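Local atomic coordinates of phosphatidylserine synthase (Haemophilus influenzae, PDB entry 3HSI), a protein that probably works as an enzyme of lipid metabolism and carries the alpha/beta fold of the phospholipase D superfamily. Residues 37-42 and 66-71; 195-200 and 220-225; 264-269 and 372-377; 279-284 and 333-338. One frame throughout, in Å; residues are numbered along the deposited sequence.

Contact 1: 37-42 and 66-71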
# COMPACT_ATOMS: atom_id res chain seq x y z
N GLU C 37 12.39 30.28 -18.29
CA GLU C 37 11.67 30.11 -19.57
C GLU C 37 10.27 29.50 -19.38
O GLU C 37 9.29 29.93 -20.00
CB GLU C 37 12.46 29.22 -20.54
CG GLU C 37 13.63 29.91 -21.20
CD GLU C 37 14.34 29.08 -22.27
OE1 GLU C 37 13.80 28.06 -22.80
OE2 GLU C 37 15.48 29.49 -22.60
N PHE C 38 10.19 28.49 -18.53
CA PHE C 38 8.94 27.83 -18.22
C PHE C 38 7.91 28.82 -17.65
O PHE C 38 6.77 28.88 -18.12
CB PHE C 38 9.24 26.69 -17.21
CG PHE C 38 8.02 25.93 -16.74
CD1 PHE C 38 7.11 25.37 -17.65
CD2 PHE C 38 7.81 25.74 -15.38
CE1 PHE C 38 5.97 24.63 -17.19
CE2 PHE C 38 6.69 25.03 -14.91
CZ PHE C 38 5.77 24.47 -15.81
N LYS C 39 8.31 29.58 -16.63
CA LYS C 39 7.49 30.66 -16.12
C LYS C 39 7.07 31.63 -17.24
O LYS C 39 5.91 32.00 -17.35
CB LYS C 39 8.23 31.44 -15.05
CG LYS C 39 7.34 32.55 -14.47
CD LYS C 39 8.01 33.35 -13.39
CE LYS C 39 7.12 34.47 -12.97
NZ LYS C 39 7.85 35.38 -12.03
N THR C 40 8.01 32.03 -18.07
CA THR C 40 7.66 32.96 -19.15
C THR C 40 6.63 32.36 -20.13
O THR C 40 5.68 33.04 -20.50
CB THR C 40 8.92 33.36 -19.86
OG1 THR C 40 9.85 33.79 -18.85
CG2 THR C 40 8.66 34.53 -20.84
N GLN C 41 6.83 31.10 -20.51
CA GLN C 41 5.88 30.41 -21.38
C GLN C 41 4.48 30.28 -20.79
O GLN C 41 3.51 30.63 -21.45
CB GLN C 41 6.41 29.03 -21.85
CG GLN C 41 7.34 29.10 -23.05
CD GLN C 41 6.86 30.06 -24.13
OE1 GLN C 41 5.75 29.95 -24.63
NE2 GLN C 41 7.69 31.02 -24.48
N ILE C 42 4.37 29.84 -19.54
CA ILE C 42 3.07 29.80 -18.84
C ILE C 42 2.36 31.15 -18.99
O ILE C 42 1.25 31.20 -19.49
CB ILE C 42 3.21 29.45 -17.34
CG1 ILE C 42 3.71 28.02 -17.17
CG2 ILE C 42 1.85 29.61 -16.60
CD1 ILE C 42 4.27 27.78 -15.79
N GLY C 66 2.73 31.40 -7.35
CA GLY C 66 1.33 30.95 -7.43
C GLY C 66 0.38 32.10 -7.69
O GLY C 66 -0.54 31.98 -8.51
N GLN C 67 0.61 33.21 -7.00
CA GLN C 67 -0.23 34.37 -7.05
C GLN C 67 -0.11 35.09 -8.39
O GLN C 67 -1.11 35.53 -8.94
CB GLN C 67 0.13 35.34 -5.91
CG GLN C 67 -0.73 36.62 -5.86
CD GLN C 67 -2.17 36.35 -5.41
OE1 GLN C 67 -2.41 35.92 -4.27
NE2 GLN C 67 -3.14 36.56 -6.31
N GLU C 68 1.11 35.21 -8.88
CA GLU C 68 1.35 35.84 -10.18
C GLU C 68 0.65 35.02 -11.27
O GLU C 68 -0.02 35.59 -12.14
CB GLU C 68 2.84 35.92 -10.46
CG GLU C 68 3.17 36.84 -11.62
CD GLU C 68 4.67 36.96 -11.88
OE1 GLU C 68 5.49 36.54 -11.02
OE2 GLU C 68 5.02 37.49 -12.96
N ILE C 69 0.75 33.70 -11.20
CA ILE C 69 0.11 32.89 -12.24
C ILE C 69 -1.40 32.98 -12.15
O ILE C 69 -2.07 33.19 -13.17
CB ILE C 69 0.59 31.41 -12.28
CG1 ILE C 69 2.12 31.33 -12.46
CG2 ILE C 69 -0.11 30.64 -13.39
CD1 ILE C 69 2.71 32.29 -13.51
N LEU C 70 -1.94 32.87 -10.93
CA LEU C 70 -3.40 32.92 -10.76
C LEU C 70 -3.96 34.28 -11.15
O LEU C 70 -5.05 34.36 -11.72
CB LEU C 70 -3.78 32.55 -9.34
CG LEU C 70 -5.27 32.35 -9.05
CD1 LEU C 70 -5.88 31.38 -10.08
CD2 LEU C 70 -5.49 31.84 -7.62
N ASP C 71 -3.21 35.34 -10.86
CA ASP C 71 -3.54 36.69 -11.34
C ASP C 71 -3.66 36.80 -12.85
O ASP C 71 -4.56 37.49 -13.34
CB ASP C 71 -2.50 37.70 -10.89
CG ASP C 71 -2.64 38.06 -9.44
OD1 ASP C 71 -3.75 37.85 -8.89
OD2 ASP C 71 -1.65 38.53 -8.85
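K39 and I42 of helix 35-48 meet E68 and I69 of helix 64-79 in a helix-helix contact with a hydrophobic floor and a salt-bridged top. The second helix is the crossover of a beta-alpha-beta unit, joining the parallel strands 52-56 and 84-90 of one of the two large mixed sheets. The first helix lies beside it and rests I42 on L153 of strand 151-155.

Isoleucines suit the buried layer because their branched chains fill the gap between two helices whose nearest CA atoms, those of I42 and I69, stay 7.9 Å apart. Their CG2 methyls touch at 3.9 Å, and the two side chains cross at about a right angle. I69 also packs on I43 and I46, further along helix 35-48.

Toward solvent, two long flexible chains reach over this apolar layer. K39 places CG anti to its backbone N (chi1 -177°) and stays extended to its amino group. E68 is extended too and meets it nearly at right angles. The side-chain amide of Q166 clamps the pair, accepting from K39 NZ and donating to E68 OE1. Within the ion pair, K39 NZ lies 2.8 Å from E68 OE1, on the syn side but 32° out of the carboxylate plane.

Contact 2: 195-200 and 220-225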
# COMPACT_ATOMS: atom_id res chain seq x y z
N LEU C 195 -10.69 12.05 -15.53
CA LEU C 195 -10.22 12.64 -14.28
C LEU C 195 -11.33 13.33 -13.52
O LEU C 195 -11.46 13.11 -12.33
CB LEU C 195 -9.05 13.60 -14.49
CG LEU C 195 -7.67 12.98 -14.62
CD1 LEU C 195 -6.62 14.10 -14.65
CD2 LEU C 195 -7.41 12.03 -13.46
N LEU C 196 -12.10 14.17 -14.21
CA LEU C 196 -13.16 14.96 -13.62
C LEU C 196 -14.45 14.18 -13.38
O LEU C 196 -15.49 14.51 -13.92
CB LEU C 196 -13.49 16.16 -14.51
CG LEU C 196 -12.70 17.45 -14.41
CD1 LEU C 196 -13.44 18.50 -15.23
CD2 LEU C 196 -12.58 17.88 -12.96
N ASP C 197 -14.39 13.17 -12.53
CA ASP C 197 -15.61 12.52 -12.08
C ASP C 197 -16.12 13.14 -10.77
O ASP C 197 -15.53 12.95 -9.69
CB ASP C 197 -15.37 11.03 -11.92
CG ASP C 197 -16.58 10.30 -11.39
OD1 ASP C 197 -17.67 10.90 -11.29
OD2 ASP C 197 -16.45 9.10 -11.06
N PHE C 198 -17.25 13.82 -10.87
CA PHE C 198 -17.75 14.59 -9.75
C PHE C 198 -18.36 13.79 -8.60
O PHE C 198 -18.74 14.35 -7.59
CB PHE C 198 -18.67 15.73 -10.24
CG PHE C 198 -17.93 16.77 -11.07
CD1 PHE C 198 -16.96 17.58 -10.48
CD2 PHE C 198 -18.19 16.92 -12.44
CE1 PHE C 198 -16.26 18.55 -11.26
CE2 PHE C 198 -17.50 17.86 -13.20
CZ PHE C 198 -16.54 18.68 -12.61
N SER C 199 -18.43 12.47 -8.70
CA SER C 199 -18.75 11.74 -7.47
C SER C 199 -17.56 11.72 -6.51
O SER C 199 -17.75 11.46 -5.34
CB SER C 199 -19.26 10.33 -7.75
OG SER C 199 -18.26 9.64 -8.44
N ALA C 200 -16.35 12.04 -6.99
CA ALA C 200 -15.15 12.01 -6.12
C ALA C 200 -14.36 13.28 -6.13
O ALA C 200 -13.66 13.56 -5.17
CB ALA C 200 -14.23 10.86 -6.48
N ARG C 220 -12.73 5.43 -3.26
CA ARG C 220 -12.47 4.05 -3.60
C ARG C 220 -13.02 3.66 -4.96
O ARG C 220 -12.27 3.20 -5.80
CB ARG C 220 -13.06 3.09 -2.54
CG ARG C 220 -12.04 2.43 -1.66
CD ARG C 220 -12.67 1.27 -0.83
NE ARG C 220 -13.67 1.77 0.12
CZ ARG C 220 -13.38 2.44 1.24
NH1 ARG C 220 -14.36 2.87 2.02
NH2 ARG C 220 -12.11 2.67 1.58
N ALA C 221 -14.32 3.79 -5.17
CA ALA C 221 -14.93 3.52 -6.48
C ALA C 221 -14.29 4.34 -7.63
O ALA C 221 -14.14 3.87 -8.75
CB ALA C 221 -16.44 3.77 -6.43
N TYR C 222 -13.93 5.57 -7.35
CA TYR C 222 -13.31 6.39 -8.39
C TYR C 222 -11.94 5.86 -8.79
O TYR C 222 -11.61 5.84 -9.96
CB TYR C 222 -13.15 7.80 -7.89
CG TYR C 222 -12.32 8.72 -8.72
CD1 TYR C 222 -12.77 9.18 -9.95
CD2 TYR C 222 -11.10 9.22 -8.23
CE1 TYR C 222 -12.00 10.10 -10.70
CE2 TYR C 222 -10.35 10.14 -8.94
CZ TYR C 222 -10.81 10.59 -10.17
OH TYR C 222 -10.06 11.50 -10.88
N ARG C 223 -11.14 5.47 -7.80
CA ARG C 223 -9.77 5.01 -8.05
C ARG C 223 -9.87 3.75 -8.88
O ARG C 223 -9.23 3.63 -9.92
CB ARG C 223 -9.02 4.71 -6.73
CG ARG C 223 -7.63 4.12 -6.90
CD ARG C 223 -6.97 3.78 -5.53
NE ARG C 223 -5.73 3.02 -5.73
CZ ARG C 223 -4.53 3.55 -5.93
NH1 ARG C 223 -4.34 4.86 -5.96
NH2 ARG C 223 -3.50 2.76 -6.15
N LYS C 224 -10.70 2.83 -8.41
CA LYS C 224 -10.88 1.56 -9.08
C LYS C 224 -11.33 1.73 -10.54
O LYS C 224 -10.81 1.08 -11.43
CB LYS C 224 -11.87 0.71 -8.31
CG LYS C 224 -11.72 -0.77 -8.58
CD LYS C 224 -12.39 -1.53 -7.47
CE LYS C 224 -12.99 -2.80 -7.96
NZ LYS C 224 -14.26 -2.48 -8.62
N ASP C 225 -12.26 2.64 -10.77
CA ASP C 225 -12.74 2.89 -12.11
C ASP C 225 -11.65 3.51 -12.99
O ASP C 225 -11.45 3.09 -14.12
CB ASP C 225 -14.01 3.77 -12.08
CG ASP C 225 -14.69 3.88 -13.45
OD1 ASP C 225 -14.82 2.87 -14.16
OD2 ASP C 225 -15.12 4.98 -13.82
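Y222 sets CG anti to its backbone N (chi1 169°), which sends the ring out from helix 216-229 across the 195-200 turn, and D197, with a similar chi1 of 178°, lays its side chain beside the ring, running the opposite way. The phenol ends at the backbone of L195: Y222 OH donates to L195 O at 2.6 Å, in the carbonyl plane and on a lone pair, with a C=O...donor angle of 127°. Tyrosine fits here because its apolar ring can be buried while its hydroxyl engages a carbonyl at the end of helix 181-195. That oxygen also takes a weak bond from D197 N, closing an inverse gamma turn centred on L196.

Along the ring, D197 CB approaches Y222 CE1 at 3.7 Å. At the other end A200 CB sits 3.5 Å from Y222 CB, and the small alanine allows the turn to come this close to the helix. L195 CD2 adds a contact with the hydroxyl, and the same side chain also packs on L88 and L226.

The D197 carboxylate has a second task: OD1 accepts from S199 N at 3.1 Å along an almost straight N-H line, though from well above the carboxylate plane. The arrangement thus links an Asx turn and an inverse gamma turn at a helix terminus, pinned by a tyrosine from a helix whose R220 and K224 touch the second subunit.

Contact 3: 264-269 and 372-377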
# COMPACT_ATOMS: atom_id res chain seq x y z
N GLU C 264 8.75 -0.44 -18.84
CA GLU C 264 9.42 -1.73 -18.72
C GLU C 264 9.85 -2.22 -20.10
O GLU C 264 10.97 -2.69 -20.27
CB GLU C 264 8.53 -2.78 -18.02
CG GLU C 264 8.14 -2.35 -16.58
CD GLU C 264 7.21 -3.33 -15.87
OE1 GLU C 264 7.07 -4.47 -16.35
OE2 GLU C 264 6.63 -2.97 -14.81
N ASP C 265 8.97 -2.08 -21.08
CA ASP C 265 9.29 -2.52 -22.42
C ASP C 265 10.34 -1.64 -23.13
O ASP C 265 11.11 -2.14 -23.95
CB ASP C 265 8.00 -2.65 -23.27
CG ASP C 265 7.10 -3.81 -22.80
OD1 ASP C 265 7.59 -4.70 -22.04
OD2 ASP C 265 5.91 -3.86 -23.18
N LEU C 266 10.34 -0.35 -22.83
CA LEU C 266 11.36 0.55 -23.34
C LEU C 266 12.75 0.08 -22.86
O LEU C 266 13.67 -0.05 -23.65
CB LEU C 266 11.06 2.01 -22.97
CG LEU C 266 9.97 2.79 -23.73
CD1 LEU C 266 9.69 4.16 -23.07
CD2 LEU C 266 10.38 3.05 -25.18
N PHE C 267 12.87 -0.25 -21.58
CA PHE C 267 14.13 -0.72 -20.98
C PHE C 267 14.56 -2.05 -21.57
O PHE C 267 15.76 -2.30 -21.74
CB PHE C 267 13.96 -0.93 -19.48
CG PHE C 267 14.15 0.31 -18.63
CD1 PHE C 267 14.95 0.27 -17.49
CD2 PHE C 267 13.49 1.48 -18.93
CE1 PHE C 267 15.11 1.40 -16.70
CE2 PHE C 267 13.63 2.62 -18.13
CZ PHE C 267 14.44 2.57 -17.02
N LEU C 268 13.61 -2.94 -21.86
CA LEU C 268 13.97 -4.21 -22.48
C LEU C 268 14.39 -4.08 -23.91
O LEU C 268 15.06 -4.96 -24.41
CB LEU C 268 12.80 -5.19 -22.44
CG LEU C 268 12.48 -5.78 -21.08
CD1 LEU C 268 11.11 -6.35 -21.14
CD2 LEU C 268 13.52 -6.82 -20.74
N GLN C 269 13.95 -3.02 -24.59
CA GLN C 269 14.18 -2.86 -26.01
C GLN C 269 15.31 -1.92 -26.37
O GLN C 269 15.42 -1.51 -27.52
CB GLN C 269 12.90 -2.39 -26.72
CG GLN C 269 11.93 -3.54 -27.02
CD GLN C 269 12.51 -4.47 -28.07
OE1 GLN C 269 12.78 -4.05 -29.19
NE2 GLN C 269 12.70 -5.74 -27.71
N ASP C 372 18.24 6.42 -30.20
CA ASP C 372 17.84 7.69 -30.82
C ASP C 372 16.40 7.62 -31.32
O ASP C 372 15.99 8.39 -32.21
CB ASP C 372 18.80 8.06 -31.97
CG ASP C 372 19.10 6.86 -32.88
OD1 ASP C 372 18.55 5.73 -32.62
OD2 ASP C 372 19.88 7.02 -33.86
N ARG C 373 15.63 6.74 -30.72
CA ARG C 373 14.37 6.24 -31.28
C ARG C 373 13.14 6.61 -30.42
O ARG C 373 12.09 6.99 -30.97
CB ARG C 373 14.53 4.72 -31.40
CG ARG C 373 13.44 3.93 -32.09
CD ARG C 373 13.96 2.48 -32.46
NE ARG C 373 13.92 1.55 -31.32
CZ ARG C 373 14.93 1.33 -30.46
NH1 ARG C 373 16.09 1.97 -30.60
NH2 ARG C 373 14.81 0.46 -29.46
N TYR C 374 13.27 6.52 -29.10
CA TYR C 374 12.20 6.92 -28.16
C TYR C 374 12.66 7.92 -27.12
O TYR C 374 13.77 7.81 -26.59
CB TYR C 374 11.69 5.72 -27.40
CG TYR C 374 11.12 4.62 -28.25
CD1 TYR C 374 9.80 4.70 -28.72
CD2 TYR C 374 11.87 3.51 -28.57
CE1 TYR C 374 9.25 3.71 -29.49
CE2 TYR C 374 11.34 2.50 -29.35
CZ TYR C 374 10.02 2.60 -29.80
OH TYR C 374 9.48 1.61 -30.55
N ILE C 375 11.75 8.84 -26.79
CA ILE C 375 11.94 9.91 -25.81
C ILE C 375 10.62 9.96 -25.03
O ILE C 375 9.59 10.38 -25.55
CB ILE C 375 12.18 11.32 -26.51
CG1 ILE C 375 13.40 11.28 -27.42
CG2 ILE C 375 12.40 12.44 -25.49
CD1 ILE C 375 13.06 11.29 -28.90
N LEU C 376 10.66 9.52 -23.78
CA LEU C 376 9.50 9.55 -22.91
C LEU C 376 9.51 10.78 -22.02
O LEU C 376 10.42 10.96 -21.18
CB LEU C 376 9.48 8.31 -22.03
CG LEU C 376 8.31 8.22 -21.05
CD1 LEU C 376 6.99 8.22 -21.82
CD2 LEU C 376 8.41 6.97 -20.13
N LEU C 377 8.47 11.59 -22.19
CA LEU C 377 8.24 12.72 -21.31
C LEU C 377 7.24 12.24 -20.29
O LEU C 377 6.13 11.79 -20.65
CB LEU C 377 7.66 13.90 -22.08
CG LEU C 377 8.26 14.19 -23.45
CD1 LEU C 377 7.46 15.30 -24.20
CD2 LEU C 377 9.74 14.52 -23.39
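L266 and Y374 bring the two backbones closest, their CA atoms 8.0 Å apart, where the last turn of helix 258-268 lies over the start of strand 374-378. The helix ends at L268; Q269, the first residue past it, has its N held by L266 O and weakly by D265 O. In the other segment R373 and Y374 form a classic beta bulge, opposite the end of strand 367-370, so both consecutive side chains point at the helix.

L266 carries the apolar part. Its CG lies anti to the carbonyl carbon (chi1 -76°), swinging the two methyls toward the sheet. CD2 settles over one face of the Y374 ring, a CH-pi contact 3.9 Å from the centroid and displaced toward the CG side of the ring. The other methyl, CD1, reaches L376 CD2 at 4.3 Å. A leucine serves well because its fork can touch both strand residues at once. L396 of the neighbouring strand completes the packing around it, and Y398 meets the Y374 ring.

R373 runs past this apolar patch to the helix end. Its NH2 gives Q269 O a weak, bent bond of 2.8 Å (116° at the hydrogen), while NH1 makes a salt bridge with D371. The whole is the packing of a crossover helix on a bulged beta hairpin: helix 258-268 passes from strand 245-252 to the parallel strand 273-277, spanning the strands between them in the other mixed sheet.

Contact 4: 279-284 and 333-338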
# COMPACT_ATOMS: atom_id res chain seq x y z
N PRO C 279 14.76 12.06 -10.07
CA PRO C 279 15.13 12.93 -8.95
C PRO C 279 15.95 12.21 -7.87
O PRO C 279 17.04 12.69 -7.50
CB PRO C 279 13.79 13.36 -8.37
CG PRO C 279 12.79 13.01 -9.45
CD PRO C 279 13.31 11.85 -10.15
N TYR C 280 15.44 11.08 -7.40
CA TYR C 280 16.08 10.26 -6.34
C TYR C 280 16.49 8.95 -6.97
O TYR C 280 15.74 8.41 -7.77
CB TYR C 280 15.10 9.96 -5.17
CG TYR C 280 14.09 11.07 -4.95
CD1 TYR C 280 14.47 12.27 -4.35
CD2 TYR C 280 12.77 10.96 -5.41
CE1 TYR C 280 13.57 13.33 -4.18
CE2 TYR C 280 11.85 12.01 -5.25
CZ TYR C 280 12.26 13.20 -4.62
OH TYR C 280 11.38 14.26 -4.44
N PHE C 281 17.63 8.41 -6.58
CA PHE C 281 17.97 7.06 -6.96
C PHE C 281 17.14 6.04 -6.17
O PHE C 281 17.55 5.59 -5.10
CB PHE C 281 19.45 6.79 -6.74
CG PHE C 281 19.89 5.50 -7.31
CD1 PHE C 281 20.13 5.39 -8.69
CD2 PHE C 281 20.03 4.39 -6.50
CE1 PHE C 281 20.55 4.21 -9.24
CE2 PHE C 281 20.44 3.18 -7.05
CZ PHE C 281 20.69 3.09 -8.41
N ASN C 282 15.99 5.66 -6.72
CA ASN C 282 15.10 4.71 -6.00
C ASN C 282 14.22 3.94 -6.97
O ASN C 282 13.01 4.07 -6.91
CB ASN C 282 14.22 5.46 -4.95
CG ASN C 282 13.40 4.50 -4.07
OD1 ASN C 282 13.88 3.44 -3.69
ND2 ASN C 282 12.17 4.90 -3.74
N PHE C 283 14.84 3.13 -7.85
CA PHE C 283 14.11 2.40 -8.90
C PHE C 283 13.29 1.27 -8.31
O PHE C 283 13.71 0.64 -7.34
CB PHE C 283 15.03 1.86 -10.00
CG PHE C 283 15.70 2.92 -10.81
CD1 PHE C 283 14.96 3.77 -11.61
CD2 PHE C 283 17.08 3.06 -10.79
CE1 PHE C 283 15.58 4.81 -12.35
CE2 PHE C 283 17.70 4.06 -11.53
CZ PHE C 283 16.95 4.95 -12.30
N PRO C 284 12.11 1.01 -8.90
CA PRO C 284 11.41 -0.22 -8.64
C PRO C 284 12.36 -1.37 -8.93
O PRO C 284 13.20 -1.24 -9.82
CB PRO C 284 10.26 -0.21 -9.66
CG PRO C 284 10.25 1.13 -10.26
CD PRO C 284 11.57 1.76 -10.05
N SER C 333 23.26 6.45 -0.39
CA SER C 333 23.95 5.22 -0.06
C SER C 333 23.45 4.04 -0.91
O SER C 333 24.22 3.13 -1.20
CB SER C 333 23.95 4.92 1.45
OG SER C 333 22.68 5.05 1.99
N ASN C 334 22.19 4.10 -1.35
CA ASN C 334 21.69 3.15 -2.32
C ASN C 334 22.39 3.28 -3.69
O ASN C 334 22.76 2.28 -4.32
CB ASN C 334 20.14 3.17 -2.38
CG ASN C 334 19.51 2.29 -1.25
OD1 ASN C 334 19.77 1.10 -1.18
ND2 ASN C 334 18.71 2.89 -0.38
N LEU C 335 22.58 4.52 -4.14
CA LEU C 335 23.43 4.79 -5.31
C LEU C 335 24.86 4.28 -5.12
O LEU C 335 25.44 3.63 -5.99
CB LEU C 335 23.46 6.29 -5.57
CG LEU C 335 24.25 6.67 -6.81
CD1 LEU C 335 23.60 6.05 -8.06
CD2 LEU C 335 24.29 8.18 -6.90
N ARG C 336 25.45 4.53 -3.95
CA ARG C 336 26.82 4.04 -3.72
C ARG C 336 26.92 2.52 -3.86
O ARG C 336 27.87 2.01 -4.46
CB ARG C 336 27.38 4.51 -2.37
CG ARG C 336 28.92 4.47 -2.31
CD ARG C 336 29.40 5.03 -0.98
NE ARG C 336 30.85 5.16 -0.88
CZ ARG C 336 31.64 4.21 -0.39
NH1 ARG C 336 31.13 3.06 0.03
NH2 ARG C 336 32.95 4.42 -0.33
N ARG C 337 25.94 1.81 -3.30
CA ARG C 337 25.87 0.36 -3.44
C ARG C 337 25.73 -0.12 -4.89
O ARG C 337 26.31 -1.14 -5.29
CB ARG C 337 24.69 -0.20 -2.62
CG ARG C 337 24.88 -1.64 -2.25
CD ARG C 337 23.85 -2.14 -1.23
NE ARG C 337 22.64 -2.66 -1.87
CZ ARG C 337 21.49 -1.99 -1.99
NH1 ARG C 337 21.37 -0.74 -1.52
NH2 ARG C 337 20.44 -2.56 -2.58
N PHE C 338 24.94 0.61 -5.66
CA PHE C 338 24.74 0.34 -7.08
C PHE C 338 26.04 0.53 -7.87
O PHE C 338 26.37 -0.28 -8.72
CB PHE C 338 23.68 1.30 -7.60
CG PHE C 338 23.43 1.21 -9.06
CD1 PHE C 338 22.67 0.16 -9.58
CD2 PHE C 338 23.91 2.22 -9.92
CE1 PHE C 338 22.42 0.11 -10.97
CE2 PHE C 338 23.66 2.19 -11.29
CZ PHE C 338 22.90 1.15 -11.83
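Aromatic and CH-pi contacts centre on F281, whose ring is inserted against L335 and F338 of helix 327-341. L335 CD1 lies over one face of the F281 ring, 3.8 Å from its centroid and 18° off the normal. At the far end F281 CZ comes 3.4 Å from F338 CG, above one face of that ring near its rim. The two aromatic planes stand at an oblique 50°. All three residues place CG anti to the backbone N; in F281 (chi1 -171°) this directs the ring away from the loop and into the helix surface.

The fold explains why an apolar residue is wanted here. F281 belongs to the loop between strand 273-277 and helix 285-296, whereas helix 327-341 belongs to the connection between the parallel strands 300-306 and 351-356: a beta-alpha-beta unit next along the same sheet. L335 and F338 also pack on residues of those two strands, so F281 adds to the core between helix and sheet.

Van der Waals contacts with the helix backbone add to this. F281 CD2 is 3.5 Å from L335 N, and CE2 is 3.7 Å from N334 O.

Polar groups gather outside the aromatic cluster, where N334 OD1 accepts from NZ of K455 and N282 ND2 donates to O of the same residue.

In the fold
From the N terminus, contact 1 closes first, bringing together helices 35-48 and 64-79, which flank strand 52-56 in the sequence. Contact 2 follows in series: it ties the loop after helix 181-195 to helix 216-229, its centre about 30 Å from that of contact 1. The chain then supplies most of the second sheet. Contact 3 spans the longest stretch, from 264-269 to 372-377, and contact 4 falls wholly within that span, joining the loop after strand 273-277 to helix 327-341. These two lie nearer each other, centres about 20 Å apart, and on the far side of the chain's centre from contact 1. None of the four touches another.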